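Local structure of putative cyclohexadienyl dehydrogenase and ADH prephenate dehydrogenase (Rhizobium meliloti, 4WJI) at residues Ser17-Asp22 with Val69-Val74; Glu39-Arg44 with Ser130-Gly135; Ala8-Gly13 with Leu56-Ala61. The protein probably catalyses the oxidative decarboxylation of prephenate to 4-hydroxyphenylpyruvate in tyrosine biosynthesis, and binds NADP and tyrosine. All blocks are in the same frame, centred on the assembly; numbering follows the deposited sequence.

From the N terminus, the chain first enters contact 3 at Ala8-Gly13, the end of strand 4-10 and the glycine-rich turn, and passes into contact 1 at Ser17-Asp22 on helix 14-26. Glu39-Arg44 opens contact 2 at the start of helix 39-48. Leu56-Ala61 then closes contact 3, a loop of 42 residues, and Val69-Val74 closes contact 1 over 46. Contact 2 closes last, across 85 residues, at Ser130-Gly135. No contact nests inside another: each pair crosses, as their segments alternate. Together they tie strands 4-10 and 67-70, three helices and the loop before strand 144-147 around one NADP.

Contact 1. Residues Ser17-Asp22 with Val69-Val74; sequences SSIARD and VVSVPV. With NAP (NADP nicotinamide-adenine-dinucleotide phosphate), chain B.
In the Rossmann-type nucleotide-binding domain, the helix that follows the glycine-rich turn packs on the parallel part of the sheet, and here Ile19 of helix 14-26 meets Val69 of strand 67-70. The two side chains reach toward each other tip to tip, with Ile19 CD1 4.0 Å from Val69 CG1. Ile19 CG1 lies anti to its carbonyl carbon (chi1 -66°), and with chi2 extended at 173° the chain carries CD1 out to the strand. On the other side Val69 offers the methyl that stands anti to its own backbone N. Ser71 approaches more loosely, its OG 4.4 Å from Ile19 CD1. The contact is buried and small, and no hydrogen bond crosses it; Leu9 of the adjacent strand 4-10 touches both Ile19 and Val69, while Phe164 and Trp165 of helix 155-167 also reach Ile19.

Beyond the strand end the second segment turns to the cofactor. Val72 O accepts a hydrogen bond of 2.7 Å from O3D of the nicotinamide ribose. The Val72 side chain lies near the adenine, with Val72 CG1 3.6 Å from N3A. Pro73 CD comes within 3.4 Å of C8A on the same base, and Val74 CG1 lies 3.6 Å from O3D. One short run of chain thus touches both the adenine and the nicotinamide ribose. At the helix, Ser18 OG bonds to Phe136 N, joining it to the loop that binds a diphosphate oxygen. Apolar helix-on-sheet packing beside a strand end that receives the dinucleotide is typical of the Rossmann fold.

Contact 2. Residues Glu39-Arg44 with Ser130-Gly135; sequences EATLKR and SGPDAG. With NAP (NADP nicotinamide-adenine-dinucleotide phosphate), chain B.
Arg44 and Asp133 meet with their side chains crossing at about a right angle, yet their flat ends are nearly coplanar: the guanidinium and carboxylate planes are 13° apart. The grip is side-on and uses two nitrogens, one for each carboxylate oxygen. Arg44 NE donates to Asp133 OD2 at 2.8 Å, and Arg44 NH2 donates to Asp133 OD1 at 3.0 Å. Both oxygens use their syn lone pairs, and a weak third bond runs from NE to OD1. Arg44 CG stands anti to the backbone N, and the bend at chi2 (71°) brings the guanidinium round to the carboxylate. The salt bridge lies at the surface.

The aliphatic part of the arginine crosses the ring of Pro132 obliquely, Arg44 CG 4.0 Å from Pro132 CG. With an alanine in place of Arg44, Asp133 would probably lose its charged mate here and be freer to turn, and the proline ring would lose its contact with CG. Thr41 CG2 approaches the same ring at CD, also at 4.0 Å, while the hydroxyl on its other branch bonds to the 2'-phosphate of NADP, OG1 to O1X at 2.8 Å. Gly131 N makes a nearly straight bond (174°) of 2.9 Å to the diphosphate oxygen O1A. The two segments therefore hold different phosphates of one cofactor. Leu48 on the next turn of helix 39-48 also touches Pro132 and Asp133, and Pro132 O is bonded by Arg21 of helix 14-26, which places the loop between strands 117-123 and 144-147 against both helices.

Contact 3. Residues Ala8-Gly13 with Leu56-Ala61; sequences ALIGIG and LSAAEA. With NAP (NADP nicotinamide-adenine-dinucleotide phosphate), chain B.
Ala58 and Ala61 of helix 58-61 face Ile10 and Ala8 of strand 4-10, and the helix carrying them starts at Ser57. This serine is the N-cap: its OG accepts from Glu60 N at 3.1 Å in a bond close to straight (172°), which satisfies an amide of the first turn. Thr55 OG1, just before the segment, bonds to both Ser57 N and Glu60 OE1, fastening the helix start further. Ala58 comes next and meets the strand through its methyl, with CB 4.2 Å from Ile10 CD1. The chi2 of Ile10 is extended (178°), which puts CD1 at the far end of the chain, against that methyl, and Ile84 of helix 77-84 touches both partners. Ala59 turns from the strand to Glu83 and His87. At Ala61 the backbone takes over: its carbonyl O lies 3.5 Å from Ala8 CB.

Past Ile10 the first segment runs beyond the short helix and becomes the cofactor turn. Ile12 N donates to O3B of the adenine ribose at 3.0 Å, and Gly13 CA is 3.3 Å from the diphosphate oxygen O1A; a CB on Gly13 would probably fall too close to O5B of NADP, leaving little room for any other residue. The chemistry divides accordingly: alanine methyls, with Ile10 reaching across, meet without a hydrogen bond between the segments, while the polar work is left to the glycine-rich turn.

Contact 1. Residues Ser17-Asp22 with Val69-Val74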
# COMPACT_ATOMS: atom_id res chain seq x y z
N SER A 17 -7.78 -0.81 -23.18
CA SER A 17 -6.77 -1.61 -23.89
C SER A 17 -6.57 -3.01 -23.31
O SER A 17 -6.13 -3.93 -24.01
CB SER A 17 -5.42 -0.90 -24.00
OG SER A 17 -4.71 -0.92 -22.79
N SER A 18 -6.82 -3.16 -22.00
CA SER A 18 -6.77 -4.47 -21.37
C SER A 18 -7.94 -5.32 -21.88
O SER A 18 -7.80 -6.52 -22.20
CB SER A 18 -6.73 -4.35 -19.84
OG SER A 18 -5.50 -3.76 -19.45
N ILE A 19 -9.11 -4.68 -21.99
CA ILE A 19 -10.29 -5.36 -22.56
C ILE A 19 -10.00 -5.74 -24.02
O ILE A 19 -10.24 -6.87 -24.43
CB ILE A 19 -11.53 -4.48 -22.44
CG1 ILE A 19 -11.90 -4.30 -20.96
CG2 ILE A 19 -12.66 -5.04 -23.25
CD1 ILE A 19 -13.01 -3.31 -20.72
N ALA A 20 -9.43 -4.83 -24.78
CA ALA A 20 -9.08 -5.14 -26.17
C ALA A 20 -8.17 -6.38 -26.29
O ALA A 20 -8.41 -7.25 -27.11
CB ALA A 20 -8.45 -3.95 -26.86
N ARG A 21 -7.15 -6.45 -25.43
CA ARG A 21 -6.20 -7.55 -25.49
C ARG A 21 -6.89 -8.86 -25.11
O ARG A 21 -6.62 -9.89 -25.73
CB ARG A 21 -4.99 -7.26 -24.61
CG ARG A 21 -4.04 -6.22 -25.18
CD ARG A 21 -2.92 -5.93 -24.22
NE ARG A 21 -1.91 -4.96 -24.68
CZ ARG A 21 -1.94 -3.65 -24.47
NH1 ARG A 21 -3.02 -3.07 -23.96
NH2 ARG A 21 -0.91 -2.87 -24.81
N ASP A 22 -7.76 -8.83 -24.12
CA ASP A 22 -8.50 -10.04 -23.73
C ASP A 22 -9.47 -10.52 -24.82
O ASP A 22 -9.61 -11.74 -25.05
CB ASP A 22 -9.28 -9.83 -22.44
CG ASP A 22 -8.44 -9.80 -21.24
OD1 ASP A 22 -7.31 -10.39 -21.24
OD2 ASP A 22 -8.94 -9.21 -20.23
N VAL A 69 -18.31 -0.40 -25.32
CA VAL A 69 -17.72 -0.30 -23.98
C VAL A 69 -17.07 1.07 -23.87
O VAL A 69 -16.12 1.38 -24.61
CB VAL A 69 -16.63 -1.39 -23.78
CG1 VAL A 69 -16.07 -1.34 -22.36
CG2 VAL A 69 -17.15 -2.76 -24.08
N VAL A 70 -17.56 1.85 -22.92
CA VAL A 70 -17.06 3.21 -22.68
C VAL A 70 -16.07 3.16 -21.50
O VAL A 70 -16.46 2.80 -20.39
CB VAL A 70 -18.22 4.18 -22.41
CG1 VAL A 70 -17.68 5.58 -22.15
CG2 VAL A 70 -19.20 4.18 -23.57
N SER A 71 -14.81 3.51 -21.76
CA SER A 71 -13.69 3.45 -20.78
C SER A 71 -12.94 4.78 -20.77
O SER A 71 -11.80 4.87 -21.18
CB SER A 71 -12.70 2.28 -21.09
OG SER A 71 -13.41 1.03 -21.25
N VAL A 72 -13.61 5.80 -20.27
CA VAL A 72 -13.12 7.19 -20.21
C VAL A 72 -13.28 7.72 -18.77
O VAL A 72 -14.05 7.15 -17.99
CB VAL A 72 -13.88 8.14 -21.20
CG1 VAL A 72 -13.73 7.64 -22.64
CG2 VAL A 72 -15.33 8.33 -20.82
N PRO A 73 -12.58 8.79 -18.39
CA PRO A 73 -12.81 9.35 -17.05
C PRO A 73 -14.30 9.68 -16.85
O PRO A 73 -15.00 10.07 -17.81
CB PRO A 73 -11.95 10.59 -17.02
CG PRO A 73 -11.22 10.68 -18.26
CD PRO A 73 -11.61 9.57 -19.18
N VAL A 74 -14.79 9.45 -15.62
CA VAL A 74 -16.24 9.46 -15.46
C VAL A 74 -16.91 10.77 -15.79
O VAL A 74 -18.10 10.80 -16.17
CB VAL A 74 -16.74 8.94 -14.10
CG1 VAL A 74 -16.43 7.45 -13.92
CG2 VAL A 74 -16.20 9.75 -12.95
PA NAP B . -6.63 6.04 -19.00
O1A NAP B . -5.64 4.95 -19.11
O2A NAP B . -6.23 7.43 -18.63
O5B NAP B . -7.41 6.14 -20.40
C5B NAP B . -8.28 7.23 -20.66
C4B NAP B . -9.02 7.08 -21.99
O4B NAP B . -10.07 8.04 -22.03
C3B NAP B . -8.15 7.40 -23.19
O3B NAP B . -8.62 6.74 -24.36
C2B NAP B . -8.38 8.88 -23.39
O2B NAP B . -8.22 9.26 -24.73
C1B NAP B . -9.84 8.99 -23.04
N9A NAP B . -10.33 10.33 -22.60
C8A NAP B . -9.84 11.10 -21.64
N7A NAP B . -10.53 12.19 -21.43
C5A NAP B . -11.55 12.13 -22.34
C6A NAP B . -12.62 13.00 -22.63
N6A NAP B . -12.79 14.15 -21.96
N1A NAP B . -13.47 12.61 -23.56
C2A NAP B . -13.28 11.47 -24.20
N3A NAP B . -12.30 10.60 -24.00
C4A NAP B . -11.45 10.97 -23.06
O3 NAP B . -7.84 5.61 -18.04
PN NAP B . -8.36 4.21 -17.48
O1N NAP B . -7.53 3.91 -16.34
O2N NAP B . -8.49 3.23 -18.56
O5D NAP B . -9.81 4.61 -16.90
C5D NAP B . -10.97 4.64 -17.69
C4D NAP B . -12.18 4.43 -16.79
O4D NAP B . -12.00 3.23 -16.07
C3D NAP B . -12.36 5.50 -15.76
O3D NAP B . -13.74 5.82 -15.63
C2D NAP B . -11.83 4.90 -14.48
O2D NAP B . -12.48 5.46 -13.37
C1D NAP B . -12.24 3.44 -14.70
N1N NAP B . -11.41 2.44 -14.03
C2N NAP B . -10.09 2.63 -13.87
C3N NAP B . -9.31 1.70 -13.24
C7N NAP B . -7.83 1.86 -13.00
O7N NAP B . -7.29 1.18 -12.17
N7N NAP B . -7.19 2.75 -13.73
C4N NAP B . -9.91 0.55 -12.79
C5N NAP B . -11.26 0.37 -12.99
C6N NAP B . -12.01 1.34 -13.59
P2B NAP B . -6.93 10.10 -25.21
O1X NAP B . -5.74 9.43 -24.61
O2X NAP B . -6.98 9.98 -26.71
O3X NAP B . -7.04 11.53 -24.72

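Contact 2. Residues Glu39-Arg44 with Ser130-Gly135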
# COMPACT_ATOMS: atom_id res chain seq x y z
N GLU A 39 -5.44 11.84 -31.78
CA GLU A 39 -4.73 11.15 -32.86
C GLU A 39 -3.55 10.36 -32.28
O GLU A 39 -3.25 9.24 -32.71
CB GLU A 39 -4.29 12.11 -34.00
CG GLU A 39 -5.44 13.00 -34.52
CD GLU A 39 -5.14 13.82 -35.79
OE1 GLU A 39 -5.53 15.03 -35.83
OE2 GLU A 39 -4.57 13.27 -36.76
N ALA A 40 -2.87 10.94 -31.28
CA ALA A 40 -1.69 10.30 -30.72
C ALA A 40 -2.05 8.94 -30.09
O ALA A 40 -1.38 7.91 -30.32
CB ALA A 40 -1.03 11.20 -29.69
N THR A 41 -3.12 8.92 -29.30
CA THR A 41 -3.49 7.66 -28.67
C THR A 41 -4.02 6.68 -29.68
O THR A 41 -3.75 5.49 -29.60
CB THR A 41 -4.52 7.90 -27.54
OG1 THR A 41 -3.94 8.82 -26.61
CG2 THR A 41 -4.87 6.67 -26.79
N LEU A 42 -4.74 7.17 -30.67
CA LEU A 42 -5.26 6.25 -31.70
C LEU A 42 -4.12 5.60 -32.49
O LEU A 42 -4.20 4.40 -32.80
CB LEU A 42 -6.27 6.96 -32.62
CG LEU A 42 -7.11 6.07 -33.53
CD1 LEU A 42 -8.07 5.23 -32.69
CD2 LEU A 42 -7.83 6.90 -34.58
N LYS A 43 -3.09 6.38 -32.81
CA LYS A 43 -1.93 5.85 -33.51
C LYS A 43 -1.23 4.78 -32.69
O LYS A 43 -0.80 3.76 -33.23
CB LYS A 43 -0.94 6.97 -33.85
CG LYS A 43 0.34 6.45 -34.55
CD LYS A 43 1.32 7.57 -34.88
N ARG A 44 -1.08 5.02 -31.39
CA ARG A 44 -0.48 4.03 -30.53
C ARG A 44 -1.29 2.77 -30.53
O ARG A 44 -0.74 1.66 -30.58
CB ARG A 44 -0.29 4.57 -29.12
CG ARG A 44 0.66 3.75 -28.29
CD ARG A 44 2.12 3.87 -28.71
NE ARG A 44 2.82 2.66 -28.30
CZ ARG A 44 3.39 1.80 -29.13
NH1 ARG A 44 3.46 2.03 -30.45
NH2 ARG A 44 3.99 0.73 -28.62
N SER A 130 -1.41 4.26 -16.85
CA SER A 130 -2.44 4.73 -17.77
C SER A 130 -2.00 4.64 -19.22
O SER A 130 -0.79 4.53 -19.51
CB SER A 130 -2.85 6.17 -17.44
OG SER A 130 -3.29 6.33 -16.12
N GLY A 131 -2.98 4.67 -20.12
CA GLY A 131 -2.74 4.66 -21.58
C GLY A 131 -2.65 3.26 -22.16
O GLY A 131 -2.58 2.29 -21.43
N PRO A 132 -2.65 3.16 -23.50
CA PRO A 132 -2.72 1.88 -24.15
C PRO A 132 -1.54 0.98 -23.93
O PRO A 132 -1.70 -0.24 -23.98
CB PRO A 132 -2.89 2.21 -25.62
CG PRO A 132 -2.41 3.61 -25.79
CD PRO A 132 -2.72 4.26 -24.46
N ASP A 133 -0.37 1.56 -23.70
CA ASP A 133 0.80 0.73 -23.47
C ASP A 133 0.80 0.10 -22.07
O ASP A 133 1.55 -0.84 -21.83
CB ASP A 133 2.07 1.52 -23.73
CG ASP A 133 2.28 1.83 -25.22
OD1 ASP A 133 2.72 0.93 -25.95
OD2 ASP A 133 1.99 2.97 -25.67
N ALA A 134 -0.01 0.63 -21.15
CA ALA A 134 -0.11 0.11 -19.79
C ALA A 134 -0.98 -1.16 -19.68
O ALA A 134 -0.85 -1.89 -18.69
CB ALA A 134 -0.69 1.17 -18.87
N GLY A 135 -1.88 -1.39 -20.63
CA GLY A 135 -2.79 -2.51 -20.53
C GLY A 135 -2.10 -3.84 -20.84
O GLY A 135 -1.00 -3.87 -21.41
PA NAP B . -6.63 6.04 -19.00
O1A NAP B . -5.64 4.95 -19.11
O2A NAP B . -6.23 7.43 -18.63
O5B NAP B . -7.41 6.14 -20.40
C5B NAP B . -8.28 7.23 -20.66
C4B NAP B . -9.02 7.08 -21.99
O4B NAP B . -10.07 8.04 -22.03
C3B NAP B . -8.15 7.40 -23.19
O3B NAP B . -8.62 6.74 -24.36
C2B NAP B . -8.38 8.88 -23.39
O2B NAP B . -8.22 9.26 -24.73
C1B NAP B . -9.84 8.99 -23.04
N9A NAP B . -10.33 10.33 -22.60
C8A NAP B . -9.84 11.10 -21.64
N7A NAP B . -10.53 12.19 -21.43
C5A NAP B . -11.55 12.13 -22.34
C6A NAP B . -12.62 13.00 -22.63
N6A NAP B . -12.79 14.15 -21.96
N1A NAP B . -13.47 12.61 -23.56
C2A NAP B . -13.28 11.47 -24.20
N3A NAP B . -12.30 10.60 -24.00
C4A NAP B . -11.45 10.97 -23.06
O3 NAP B . -7.84 5.61 -18.04
PN NAP B . -8.36 4.21 -17.48
O1N NAP B . -7.53 3.91 -16.34
O2N NAP B . -8.49 3.23 -18.56
O5D NAP B . -9.81 4.61 -16.90
C5D NAP B . -10.97 4.64 -17.69
C4D NAP B . -12.18 4.43 -16.79
O4D NAP B . -12.00 3.23 -16.07
C3D NAP B . -12.36 5.50 -15.76
O3D NAP B . -13.74 5.82 -15.63
C2D NAP B . -11.83 4.90 -14.48
O2D NAP B . -12.48 5.46 -13.37
C1D NAP B . -12.24 3.44 -14.70
N1N NAP B . -11.41 2.44 -14.03
C2N NAP B . -10.09 2.63 -13.87
C3N NAP B . -9.31 1.70 -13.24
C7N NAP B . -7.83 1.86 -13.00
O7N NAP B . -7.29 1.18 -12.17
N7N NAP B . -7.19 2.75 -13.73
C4N NAP B . -9.91 0.55 -12.79
C5N NAP B . -11.26 0.37 -12.99
C6N NAP B . -12.01 1.34 -13.59
P2B NAP B . -6.93 10.10 -25.21
O1X NAP B . -5.74 9.43 -24.61
O2X NAP B . -6.98 9.98 -26.71
O3X NAP B . -7.04 11.53 -24.72

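Contact 3. Residues Ala8-Gly13 with Leu56-Ala61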
# COMPACT_ATOMS: atom_id res chain seq x y z
N ALA A 8 -17.33 -2.19 -30.04
CA ALA A 8 -16.70 -0.88 -30.17
C ALA A 8 -16.17 -0.45 -28.80
O ALA A 8 -16.92 -0.46 -27.79
CB ALA A 8 -17.72 0.14 -30.62
N LEU A 9 -14.88 -0.08 -28.77
CA LEU A 9 -14.23 0.35 -27.53
C LEU A 9 -14.03 1.83 -27.64
O LEU A 9 -13.27 2.30 -28.50
CB LEU A 9 -12.88 -0.34 -27.38
CG LEU A 9 -12.99 -1.88 -27.32
CD1 LEU A 9 -11.61 -2.49 -27.22
CD2 LEU A 9 -13.89 -2.36 -26.17
N ILE A 10 -14.73 2.57 -26.78
CA ILE A 10 -14.57 4.04 -26.75
C ILE A 10 -13.71 4.38 -25.54
O ILE A 10 -14.14 4.24 -24.39
CB ILE A 10 -15.92 4.76 -26.61
CG1 ILE A 10 -16.87 4.35 -27.75
CG2 ILE A 10 -15.68 6.28 -26.57
CD1 ILE A 10 -18.25 4.94 -27.71
N GLY A 11 -12.46 4.78 -25.80
CA GLY A 11 -11.47 4.88 -24.76
C GLY A 11 -10.58 3.63 -24.78
O GLY A 11 -11.08 2.50 -24.81
N ILE A 12 -9.28 3.83 -24.81
CA ILE A 12 -8.33 2.76 -25.07
C ILE A 12 -7.08 2.95 -24.19
O ILE A 12 -5.96 2.63 -24.59
CB ILE A 12 -8.04 2.66 -26.61
CG1 ILE A 12 -7.50 1.26 -26.99
CG2 ILE A 12 -7.22 3.82 -27.11
CD1 ILE A 12 -8.56 0.17 -26.91
N GLY A 13 -7.30 3.40 -22.95
CA GLY A 13 -6.23 3.47 -21.99
C GLY A 13 -6.03 2.14 -21.24
O GLY A 13 -6.17 1.06 -21.82
N LEU A 56 -11.44 8.29 -35.25
CA LEU A 56 -11.51 9.38 -34.30
C LEU A 56 -12.93 9.76 -33.88
O LEU A 56 -13.12 10.52 -32.91
CB LEU A 56 -10.80 10.61 -34.87
CG LEU A 56 -9.30 10.50 -35.17
CD1 LEU A 56 -8.82 11.64 -36.09
CD2 LEU A 56 -8.51 10.52 -33.85
N SER A 57 -13.93 9.24 -34.58
CA SER A 57 -15.30 9.57 -34.32
C SER A 57 -15.98 8.47 -33.55
O SER A 57 -16.22 7.37 -34.10
CB SER A 57 -16.01 9.77 -35.63
OG SER A 57 -17.37 9.90 -35.44
N ALA A 58 -16.37 8.74 -32.30
CA ALA A 58 -17.16 7.77 -31.54
C ALA A 58 -18.52 7.48 -32.23
O ALA A 58 -19.00 6.35 -32.21
CB ALA A 58 -17.37 8.26 -30.12
N ALA A 59 -19.12 8.50 -32.85
CA ALA A 59 -20.37 8.29 -33.57
C ALA A 59 -20.17 7.24 -34.67
O ALA A 59 -20.99 6.31 -34.80
CB ALA A 59 -20.87 9.60 -34.14
N GLU A 60 -19.12 7.38 -35.47
CA GLU A 60 -18.83 6.37 -36.50
C GLU A 60 -18.51 5.00 -35.89
O GLU A 60 -18.93 3.96 -36.42
CB GLU A 60 -17.60 6.74 -37.32
CG GLU A 60 -17.70 7.84 -38.34
CD GLU A 60 -16.45 7.88 -39.23
OE1 GLU A 60 -15.40 7.15 -38.97
OE2 GLU A 60 -16.50 8.66 -40.20
N ALA A 61 -17.79 5.01 -34.78
CA ALA A 61 -17.33 3.75 -34.18
C ALA A 61 -18.45 2.81 -33.78
O ALA A 61 -18.28 1.57 -33.80
CB ALA A 61 -16.46 4.03 -32.96
PA NAP B . -6.63 6.04 -19.00
O1A NAP B . -5.64 4.95 -19.11
O2A NAP B . -6.23 7.43 -18.63
O5B NAP B . -7.41 6.14 -20.40
C5B NAP B . -8.28 7.23 -20.66
C4B NAP B . -9.02 7.08 -21.99
O4B NAP B . -10.07 8.04 -22.03
C3B NAP B . -8.15 7.40 -23.19
O3B NAP B . -8.62 6.74 -24.36
C2B NAP B . -8.38 8.88 -23.39
O2B NAP B . -8.22 9.26 -24.73
C1B NAP B . -9.84 8.99 -23.04
N9A NAP B . -10.33 10.33 -22.60
C8A NAP B . -9.84 11.10 -21.64
N7A NAP B . -10.53 12.19 -21.43
C5A NAP B . -11.55 12.13 -22.34
C6A NAP B . -12.62 13.00 -22.63
N6A NAP B . -12.79 14.15 -21.96
N1A NAP B . -13.47 12.61 -23.56
C2A NAP B . -13.28 11.47 -24.20
N3A NAP B . -12.30 10.60 -24.00
C4A NAP B . -11.45 10.97 -23.06
O3 NAP B . -7.84 5.61 -18.04
PN NAP B . -8.36 4.21 -17.48
O1N NAP B . -7.53 3.91 -16.34
O2N NAP B . -8.49 3.23 -18.56
O5D NAP B . -9.81 4.61 -16.90
C5D NAP B . -10.97 4.64 -17.69
C4D NAP B . -12.18 4.43 -16.79
O4D NAP B . -12.00 3.23 -16.07
C3D NAP B . -12.36 5.50 -15.76
O3D NAP B . -13.74 5.82 -15.63
C2D NAP B . -11.83 4.90 -14.48
O2D NAP B . -12.48 5.46 -13.37
C1D NAP B . -12.24 3.44 -14.70
N1N NAP B . -11.41 2.44 -14.03
C2N NAP B . -10.09 2.63 -13.87
C3N NAP B . -9.31 1.70 -13.24
C7N NAP B . -7.83 1.86 -13.00
O7N NAP B . -7.29 1.18 -12.17
N7N NAP B . -7.19 2.75 -13.73
C4N NAP B . -9.91 0.55 -12.79
C5N NAP B . -11.26 0.37 -12.99
C6N NAP B . -12.01 1.34 -13.59
P2B NAP B . -6.93 10.10 -25.21
O1X NAP B . -5.74 9.43 -24.61
O2X NAP B . -6.98 9.98 -26.71
O3X NAP B . -7.04 11.53 -24.72